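Local atomic coordinates of polyprenyl synthetase (Zymomonas mobilis subsp. mobilis, PDB entry 4KKM), a protein that probably acts as a magnesium-dependent prenyltransferase, joining isoprenyl diphosphates head to tail into longer chains such as farnesyl diphosphate. Residues B[213-218]-B[230-235]; B[78-83]-B[219-224]; B[194-199]-B[275-280]. One frame throughout, in Å; residues are numbered along the deposited sequence.

How the contacts relate
All three contacts belong to the all-helical isoprenoid synthase fold, and none lies at the calcium site formed by D108 and D114. Contacts 1 and 2 are neighbours, with centres 9 Å apart: both use helix 208-221, which meets helix 226-253 in contact 1 and helix 71-80 in contact 2; T79 touches L215 and G218, and F83 touches G218. Contact 3 sits about 25 Å from contact 1 and 34 Å from contact 2, centre to centre, on the surface. Along the chain, contact 1 is nested between the two halves of contact 3, while the segments of contact 2 alternate with those of both others, bringing helix 71-80 against the end of helix 208-221.

Contact 1. Residues B[213-218]-B[230-235]; sequences FCLEAG and DRLKAY
L215 and L232 meet at the centre of a buried antiparallel helix pair, where two successive helices of the all-alpha isoprenoid synthase fold run back along each other within the bundle. Helix 208-221 turns round into helix 226-253, and the two short segments lie 8.1 Å apart axis to axis, their directions 159° apart. The pairing is close at its centre, the two leucine CA atoms being 5.5 Å apart.

L215 carries most of the apolar contact. Its CG sits against the backbone carbonyl of L232, 3.3 Å from the O, so the branch point rests on the opposing helix itself. From there CD1 reaches two places: the flank of L232, 4.0 Å from its CB, and the ring of Y235, 3.6 Å from its CD1. The leucine and tyrosine side chains cross at about a right angle, L215 CD2 lying near CD1 and CE1 of the same ring. With CG anti to the backbone N (chi1 165°), the Y235 ring is carried to where L215 can meet it; its hydroxyl is hydrogen-bonded to the carbonyl of L308. T79 of helix 71-80 touches both L215 and L232, closing over this apolar patch.

On a more open flank the contact turns ionic. E216 holds its chain extended, and K233 bends at chi3 and passes obliquely across it, CD and CE near the carboxylate. The carboxylate has another, weak and long ion pair with R229 through OE2. K233 NZ meets E216 OE1 at 3.1 Å, approaching from above the carboxylate plane, 53° out of it.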
loop_
_atom_site.group_PDB
_atom_site.type_symbol
_atom_site.label_atom_id
_atom_site.label_comp_id
_atom_site.label_asym_id
_atom_site.label_seq_id
_atom_site.Cartn_x
_atom_site.Cartn_y
_atom_site.Cartn_z
ATOM N N PHE B 213 -15.741 2.658 1.860
ATOM C CA PHE B 213 -14.956 3.665 1.152
ATOM C C PHE B 213 -15.667 4.154 -0.106
ATOM O O PHE B 213 -15.674 5.345 -0.398
ATOM C CB PHE B 213 -13.574 3.149 0.754
ATOM C CG PHE B 213 -12.833 4.110 -0.133
ATOM C CD1 PHE B 213 -12.152 5.184 0.416
ATOM C CD2 PHE B 213 -12.874 3.980 -1.511
ATOM C CE1 PHE B 213 -11.487 6.089 -0.398
ATOM C CE2 PHE B 213 -12.230 4.894 -2.326
ATOM C CZ PHE B 213 -11.535 5.943 -1.769
ATOM N N CYS B 214 -16.241 3.225 -0.861
ATOM C CA CYS B 214 -16.919 3.582 -2.105
ATOM C C CYS B 214 -18.021 4.613 -1.881
ATOM O O CYS B 214 -18.144 5.577 -2.645
ATOM C CB CYS B 214 -17.505 2.339 -2.778
ATOM S SG CYS B 214 -16.265 1.181 -3.392
ATOM N N LEU B 215 -18.815 4.405 -0.835
ATOM C CA LEU B 215 -19.936 5.292 -0.514
ATOM C C LEU B 215 -19.429 6.595 0.093
ATOM O O LEU B 215 -19.901 7.682 -0.249
ATOM C CB LEU B 215 -20.919 4.604 0.444
ATOM C CG LEU B 215 -22.050 3.783 -0.203
ATOM C CD1 LEU B 215 -23.050 4.684 -0.923
ATOM C CD2 LEU B 215 -21.496 2.716 -1.158
ATOM N N GLU B 216 -18.453 6.484 0.987
ATOM C CA GLU B 216 -17.914 7.669 1.639
ATOM C C GLU B 216 -17.191 8.557 0.627
ATOM O O GLU B 216 -17.234 9.783 0.720
ATOM C CB GLU B 216 -16.994 7.296 2.805
ATOM C CG GLU B 216 -16.489 8.505 3.589
ATOM C CD GLU B 216 -15.700 8.133 4.839
ATOM O OE1 GLU B 216 -15.393 6.935 5.033
ATOM O OE2 GLU B 216 -15.388 9.049 5.633
ATOM N N ALA B 217 -16.554 7.929 -0.357
ATOM C CA ALA B 217 -15.849 8.670 -1.400
ATOM C C ALA B 217 -16.800 9.575 -2.177
ATOM O O ALA B 217 -16.452 10.704 -2.533
ATOM C CB ALA B 217 -15.127 7.710 -2.343
ATOM N N GLY B 218 -18.007 9.082 -2.432
ATOM C CA GLY B 218 -19.022 9.874 -3.108
ATOM C C GLY B 218 -19.394 11.107 -2.310
ATOM O O GLY B 218 -19.509 12.207 -2.855
ATOM N N ASP B 230 -23.050 9.813 6.724
ATOM C CA ASP B 230 -23.489 8.709 7.565
ATOM C C ASP B 230 -24.552 7.833 6.895
ATOM O O ASP B 230 -24.502 6.612 6.999
ATOM C CB ASP B 230 -23.992 9.225 8.917
ATOM C CG ASP B 230 -22.863 9.660 9.828
ATOM O OD1 ASP B 230 -21.698 9.312 9.543
ATOM O OD2 ASP B 230 -23.139 10.347 10.833
ATOM N N ARG B 231 -25.513 8.456 6.219
ATOM C CA ARG B 231 -26.516 7.705 5.471
ATOM C C ARG B 231 -25.866 6.812 4.412
ATOM O O ARG B 231 -26.230 5.641 4.261
ATOM C CB ARG B 231 -27.508 8.649 4.798
ATOM C CG ARG B 231 -28.526 9.270 5.736
ATOM C CD ARG B 231 -29.437 10.213 4.972
ATOM N NE ARG B 231 -30.557 10.665 5.790
ATOM C CZ ARG B 231 -31.703 10.004 5.921
ATOM N NH1 ARG B 231 -31.892 8.856 5.284
ATOM N NH2 ARG B 231 -32.663 10.499 6.686
ATOM N N LEU B 232 -24.912 7.373 3.681
ATOM C CA LEU B 232 -24.204 6.620 2.649
ATOM C C LEU B 232 -23.365 5.486 3.245
ATOM O O LEU B 232 -23.363 4.373 2.727
ATOM C CB LEU B 232 -23.339 7.556 1.796
ATOM C CG LEU B 232 -24.167 8.588 1.019
ATOM C CD1 LEU B 232 -23.284 9.521 0.200
ATOM C CD2 LEU B 232 -25.176 7.882 0.134
ATOM N N LYS B 233 -22.659 5.755 4.336
ATOM C CA LYS B 233 -21.886 4.688 4.973
ATOM C C LYS B 233 -22.800 3.601 5.544
ATOM O O LYS B 233 -22.446 2.420 5.559
ATOM C CB LYS B 233 -20.936 5.243 6.041
ATOM C CG LYS B 233 -19.803 6.090 5.463
ATOM C CD LYS B 233 -18.713 6.365 6.491
ATOM C CE LYS B 233 -17.742 5.191 6.600
ATOM N NZ LYS B 233 -16.599 5.503 7.504
ATOM N N ALA B 234 -23.984 3.999 5.994
ATOM C CA ALA B 234 -24.969 3.044 6.493
ATOM C C ALA B 234 -25.482 2.142 5.366
ATOM O O ALA B 234 -25.726 0.952 5.572
ATOM C CB ALA B 234 -26.135 3.781 7.166
ATOM N N TYR B 235 -25.661 2.716 4.179
ATOM C CA TYR B 235 -26.037 1.929 3.007
ATOM C C TYR B 235 -24.967 0.883 2.721
ATOM O O TYR B 235 -25.279 -0.281 2.465
ATOM C CB TYR B 235 -26.237 2.835 1.788
ATOM C CG TYR B 235 -26.275 2.122 0.442
ATOM C CD1 TYR B 235 -25.096 1.775 -0.219
ATOM C CD2 TYR B 235 -27.487 1.832 -0.184
ATOM C CE1 TYR B 235 -25.117 1.139 -1.450
ATOM C CE2 TYR B 235 -27.518 1.188 -1.425
ATOM C CZ TYR B 235 -26.323 0.848 -2.052
ATOM O OH TYR B 235 -26.324 0.218 -3.281
#

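Contact 2. Residues B[78-83]-B[219-224]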
loop_
_atom_site.group_PDB
_atom_site.type_symbol
_atom_site.label_atom_id
_atom_site.label_comp_id
_atom_site.label_asym_id
_atom_site.label_seq_id
_atom_site.Cartn_x
_atom_site.Cartn_y
_atom_site.Cartn_z
ATOM N N ALA B 78 -21.867 5.419 -8.979
ATOM C CA ALA B 78 -23.276 5.598 -8.628
ATOM C C ALA B 78 -23.479 6.532 -7.437
ATOM O O ALA B 78 -24.519 7.177 -7.321
ATOM C CB ALA B 78 -23.956 4.249 -8.364
ATOM N N THR B 79 -22.502 6.591 -6.540
ATOM C CA THR B 79 -22.610 7.499 -5.402
ATOM C C THR B 79 -22.255 8.926 -5.816
ATOM O O THR B 79 -22.942 9.875 -5.447
ATOM C CB THR B 79 -21.729 7.061 -4.213
ATOM O OG1 THR B 79 -22.009 5.694 -3.894
ATOM C CG2 THR B 79 -22.029 7.927 -2.989
ATOM N N CYS B 80 -21.185 9.078 -6.594
ATOM C CA CYS B 80 -20.822 10.400 -7.108
ATOM C C CYS B 80 -21.949 11.006 -7.944
ATOM O O CYS B 80 -22.126 12.228 -7.985
ATOM C CB CYS B 80 -19.524 10.338 -7.912
ATOM S SG CYS B 80 -18.070 10.086 -6.888
ATOM N N ALA B 81 -22.721 10.137 -8.592
ATOM C CA ALA B 81 -23.863 10.555 -9.398
ATOM C C ALA B 81 -24.947 11.267 -8.584
ATOM O O ALA B 81 -25.756 12.012 -9.138
ATOM C CB ALA B 81 -24.456 9.359 -10.136
ATOM N N LEU B 82 -24.972 11.036 -7.273
ATOM C CA LEU B 82 -25.949 11.696 -6.403
ATOM C C LEU B 82 -25.726 13.196 -6.375
ATOM O O LEU B 82 -26.650 13.977 -6.170
ATOM C CB LEU B 82 -25.838 11.183 -4.966
ATOM C CG LEU B 82 -26.081 9.701 -4.711
ATOM C CD1 LEU B 82 -25.801 9.346 -3.247
ATOM C CD2 LEU B 82 -27.499 9.383 -5.082
ATOM N N PHE B 83 -24.473 13.588 -6.546
ATOM C CA PHE B 83 -24.086 14.977 -6.408
ATOM C C PHE B 83 -23.543 15.423 -7.760
ATOM O O PHE B 83 -23.703 14.707 -8.747
ATOM C CB PHE B 83 -23.073 15.079 -5.270
ATOM C CG PHE B 83 -23.453 14.231 -4.074
ATOM C CD1 PHE B 83 -24.644 14.469 -3.406
ATOM C CD2 PHE B 83 -22.650 13.181 -3.649
ATOM C CE1 PHE B 83 -25.026 13.695 -2.318
ATOM C CE2 PHE B 83 -23.025 12.395 -2.557
ATOM C CZ PHE B 83 -24.215 12.653 -1.894
ATOM N N ALA B 219 -19.573 10.920 -1.006
ATOM C CA ALA B 219 -19.882 12.023 -0.105
ATOM C C ALA B 219 -18.738 13.029 -0.055
ATOM O O ALA B 219 -18.964 14.235 -0.055
ATOM C CB ALA B 219 -20.185 11.496 1.289
ATOM N N ILE B 220 -17.511 12.519 -0.013
ATOM C CA ILE B 220 -16.317 13.357 0.025
ATOM C C ILE B 220 -16.167 14.162 -1.271
ATOM O O ILE B 220 -15.960 15.380 -1.235
ATOM C CB ILE B 220 -15.055 12.503 0.301
ATOM C CG1 ILE B 220 -15.074 11.989 1.744
ATOM C CG2 ILE B 220 -13.777 13.297 0.046
ATOM C CD1 ILE B 220 -14.014 10.925 2.034
ATOM N N MET B 221 -16.305 13.484 -2.409
ATOM C CA MET B 221 -16.206 14.135 -3.711
ATOM C C MET B 221 -17.327 15.154 -3.889
ATOM O O MET B 221 -17.181 16.130 -4.625
ATOM C CB MET B 221 -16.220 13.106 -4.854
ATOM C CG MET B 221 -14.958 12.227 -4.950
ATOM S SD MET B 221 -13.541 13.101 -5.652
ATOM C CE MET B 221 -13.986 13.090 -7.386
ATOM N N GLY B 222 -18.442 14.933 -3.200
ATOM C CA GLY B 222 -19.585 15.819 -3.307
ATOM C C GLY B 222 -19.640 16.907 -2.249
ATOM O O GLY B 222 -20.623 17.644 -2.175
ATOM N N ARG B 223 -18.592 16.997 -1.430
ATOM C CA ARG B 223 -18.514 17.951 -0.317
ATOM C C ARG B 223 -19.763 17.912 0.554
ATOM O O ARG B 223 -20.305 18.955 0.908
ATOM C CB ARG B 223 -18.295 19.396 -0.806
ATOM C CG ARG B 223 -17.103 19.629 -1.717
ATOM C CD ARG B 223 -15.914 18.751 -1.357
ATOM N NE ARG B 223 -15.229 19.126 -0.117
ATOM C CZ ARG B 223 -14.866 18.265 0.835
ATOM N NH1 ARG B 223 -15.141 16.966 0.717
ATOM N NH2 ARG B 223 -14.231 18.704 1.916
ATOM N N GLN B 224 -20.217 16.711 0.893
ATOM C CA GLN B 224 -21.471 16.548 1.621
ATOM C C GLN B 224 -21.293 16.597 3.137
ATOM O O GLN B 224 -20.209 16.325 3.654
ATOM C CB GLN B 224 -22.154 15.244 1.195
ATOM C CG GLN B 224 -22.536 15.232 -0.275
ATOM C CD GLN B 224 -23.587 16.278 -0.590
ATOM O OE1 GLN B 224 -24.674 16.260 -0.020
ATOM N NE2 GLN B 224 -23.257 17.205 -1.481
#
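F83 and Q224 make the main contact, a stack of aromatic ring on amide. The two planes are only 10° apart, and Q224 CD lies 3.4 Å from F83 CE1. Just before the amide, Q224 CG makes a CH-pi contact over the same face, 3.5 Å from the ring centroid and 13° off the normal. The bend at chi2 (-65°) folds the glutamine chain so that methylene and amide both lie on the ring. Its NE2 also donates to G222 O at 2.8 Å, from above the carbonyl plane, which fixes the turn of the amide. L82 CB lies over the opposite face, sandwiching the phenyl group.

The remaining apolar contacts are looser. F83 CE2 comes 4.0 Å from A219 CA, and CD2 approaches G222 CA. C80 SG meets M221 CB at 4.1 Å, with V85 touching both side chains.

Backbone bonds shape both segments. C80 to F83 forms a type I beta turn. Opposite, Q224 N bonds to A219 O and R223 N to I220 O, with R223 at positive phi: a Schellman motif, ending helix 208-221 and delivering Q224 to the ring.

Contact 3. Residues B[194-199]-B[275-280]; sequences FDLPTI and LSLLGL
L277 drives its side chain into a shallow notch at the start of helix 196-206, a surface contact at the margin of the all-helical isoprenoid synthase fold. The leucine that fills the notch comes from the short helix 274-278; the hollow is lined by the backbone around D195 and by the side chains of L196 and I199.

One methyl does nearly all the filling. L277 CD1 is 3.6 Å from L196 N and 3.7 Å from D195 C, so it presses on the peptide that leads into the helix. Deeper in, it meets I199 CD1 at 3.5 Å, the two side chains reaching toward each other tip to tip. I199 can do this because its CG1 lies between the backbone N and the carbonyl carbon (chi1 69°), the crowded position, which carries CD1 out toward L277.

A second, shallower fit lies beside the first. The side chain of L196 crosses that of L278 at about a right angle, and their CD2 methyls touch at 4.0 Å. L196 thus walls one side of the notch with its CB while lending its far end to L278. F274, at the start of the same short helix, touches both L196 and I199 and extends the apolar patch. F194 turns away from this patch to pack against I183 and A187 of helix 177-188, and it also touches P52 of the second subunit.

The rim of the hollow is held in shape by an N-cap. D195 stands just before the helix, and its OD1 accepts two bonds from T198. T198 N meets D195 OD1 at 3.1 Å from above the carboxylate plane, while T198 OG1 meets D195 OD1 at 2.6 Å, nearly along the C-O direction.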
loop_
_atom_site.group_PDB
_atom_site.type_symbol
_atom_site.label_atom_id
_atom_site.label_comp_id
_atom_site.label_asym_id
_atom_site.label_seq_id
_atom_site.Cartn_x
_atom_site.Cartn_y
_atom_site.Cartn_z
ATOM N N PHE B 194 -16.004 -19.558 15.311
ATOM C CA PHE B 194 -16.274 -18.180 15.693
ATOM C C PHE B 194 -17.766 -17.995 15.968
ATOM O O PHE B 194 -18.578 -18.826 15.566
ATOM C CB PHE B 194 -15.792 -17.214 14.611
ATOM C CG PHE B 194 -14.299 -17.076 14.543
ATOM C CD1 PHE B 194 -13.477 -17.840 15.352
ATOM C CD2 PHE B 194 -13.720 -16.154 13.687
ATOM C CE1 PHE B 194 -12.099 -17.706 15.294
ATOM C CE2 PHE B 194 -12.347 -16.008 13.631
ATOM C CZ PHE B 194 -11.537 -16.783 14.431
ATOM N N ASP B 195 -18.116 -16.923 16.676
ATOM C CA ASP B 195 -19.512 -16.636 16.983
ATOM C C ASP B 195 -20.052 -15.546 16.070
ATOM O O ASP B 195 -19.324 -15.001 15.235
ATOM C CB ASP B 195 -19.682 -16.224 18.452
ATOM C CG ASP B 195 -18.848 -14.999 18.823
ATOM O OD1 ASP B 195 -18.000 -14.574 18.017
ATOM O OD2 ASP B 195 -19.029 -14.468 19.936
ATOM N N LEU B 196 -21.330 -15.223 16.237
ATOM C CA LEU B 196 -21.965 -14.201 15.402
ATOM C C LEU B 196 -21.302 -12.809 15.477
ATOM O O LEU B 196 -21.055 -12.196 14.443
ATOM C CB LEU B 196 -23.474 -14.126 15.675
ATOM C CG LEU B 196 -24.264 -13.247 14.703
ATOM C CD1 LEU B 196 -24.118 -13.773 13.276
ATOM C CD2 LEU B 196 -25.736 -13.173 15.113
ATOM N N PRO B 197 -21.019 -12.299 16.694
ATOM C CA PRO B 197 -20.279 -11.031 16.774
ATOM C C PRO B 197 -18.942 -11.019 16.018
ATOM O O PRO B 197 -18.601 -10.006 15.404
ATOM C CB PRO B 197 -20.019 -10.880 18.278
ATOM C CG PRO B 197 -21.174 -11.566 18.912
ATOM C CD PRO B 197 -21.455 -12.752 18.031
ATOM N N THR B 198 -18.193 -12.118 16.061
ATOM C CA THR B 198 -16.870 -12.133 15.443
ATOM C C THR B 198 -16.939 -12.201 13.915
ATOM O O THR B 198 -16.186 -11.514 13.222
ATOM C CB THR B 198 -15.982 -13.278 16.006
ATOM O OG1 THR B 198 -15.879 -13.143 17.430
ATOM C CG2 THR B 198 -14.588 -13.228 15.404
ATOM N N ILE B 199 -17.844 -13.010 13.374
ATOM C CA ILE B 199 -17.931 -13.086 11.920
ATOM C C ILE B 199 -18.616 -11.840 11.368
ATOM O O ILE B 199 -18.481 -11.517 10.192
ATOM C CB ILE B 199 -18.639 -14.366 11.409
ATOM C CG1 ILE B 199 -20.123 -14.341 11.761
ATOM C CG2 ILE B 199 -17.949 -15.635 11.954
ATOM C CD1 ILE B 199 -20.946 -15.357 10.984
ATOM N N LEU B 275 -24.683 -18.485 7.495
ATOM C CA LEU B 275 -25.631 -19.560 7.234
ATOM C C LEU B 275 -25.610 -20.598 8.349
ATOM O O LEU B 275 -26.661 -21.007 8.840
ATOM C CB LEU B 275 -25.339 -20.234 5.893
ATOM C CG LEU B 275 -26.181 -21.490 5.652
ATOM C CD1 LEU B 275 -27.659 -21.133 5.528
ATOM C CD2 LEU B 275 -25.696 -22.234 4.430
ATOM N N SER B 276 -24.412 -21.022 8.746
ATOM C CA SER B 276 -24.281 -22.036 9.786
ATOM C C SER B 276 -24.836 -21.535 11.113
ATOM O O SER B 276 -25.453 -22.293 11.858
ATOM C CB SER B 276 -22.824 -22.486 9.957
ATOM O OG SER B 276 -22.000 -21.428 10.419
ATOM N N LEU B 277 -24.615 -20.256 11.397
ATOM C CA LEU B 277 -25.036 -19.668 12.666
ATOM C C LEU B 277 -26.515 -19.286 12.704
ATOM O O LEU B 277 -27.209 -19.599 13.666
ATOM C CB LEU B 277 -24.172 -18.455 13.016
ATOM C CG LEU B 277 -22.704 -18.789 13.309
ATOM C CD1 LEU B 277 -21.909 -17.522 13.594
ATOM C CD2 LEU B 277 -22.597 -19.760 14.466
ATOM N N LEU B 278 -26.995 -18.614 11.662
ATOM C CA LEU B 278 -28.377 -18.133 11.642
ATOM C C LEU B 278 -29.378 -19.200 11.200
ATOM O O LEU B 278 -30.554 -19.157 11.570
ATOM C CB LEU B 278 -28.510 -16.917 10.722
ATOM C CG LEU B 278 -27.691 -15.658 11.021
ATOM C CD1 LEU B 278 -27.898 -14.626 9.918
ATOM C CD2 LEU B 278 -28.038 -15.069 12.380
ATOM N N GLY B 279 -28.915 -20.144 10.393
ATOM C CA GLY B 279 -29.808 -21.114 9.788
ATOM C C GLY B 279 -30.355 -20.547 8.491
ATOM O O GLY B 279 -30.357 -19.332 8.295
ATOM N N LEU B 280 -30.817 -21.428 7.610
ATOM C CA LEU B 280 -31.259 -21.043 6.269
ATOM C C LEU B 280 -32.330 -19.954 6.242
ATOM O O LEU B 280 -32.161 -18.940 5.574
ATOM C CB LEU B 280 -31.758 -22.265 5.493
ATOM C CG LEU B 280 -32.254 -21.991 4.073
ATOM C CD1 LEU B 280 -31.128 -21.429 3.214
ATOM C CD2 LEU B 280 -32.847 -23.254 3.459
#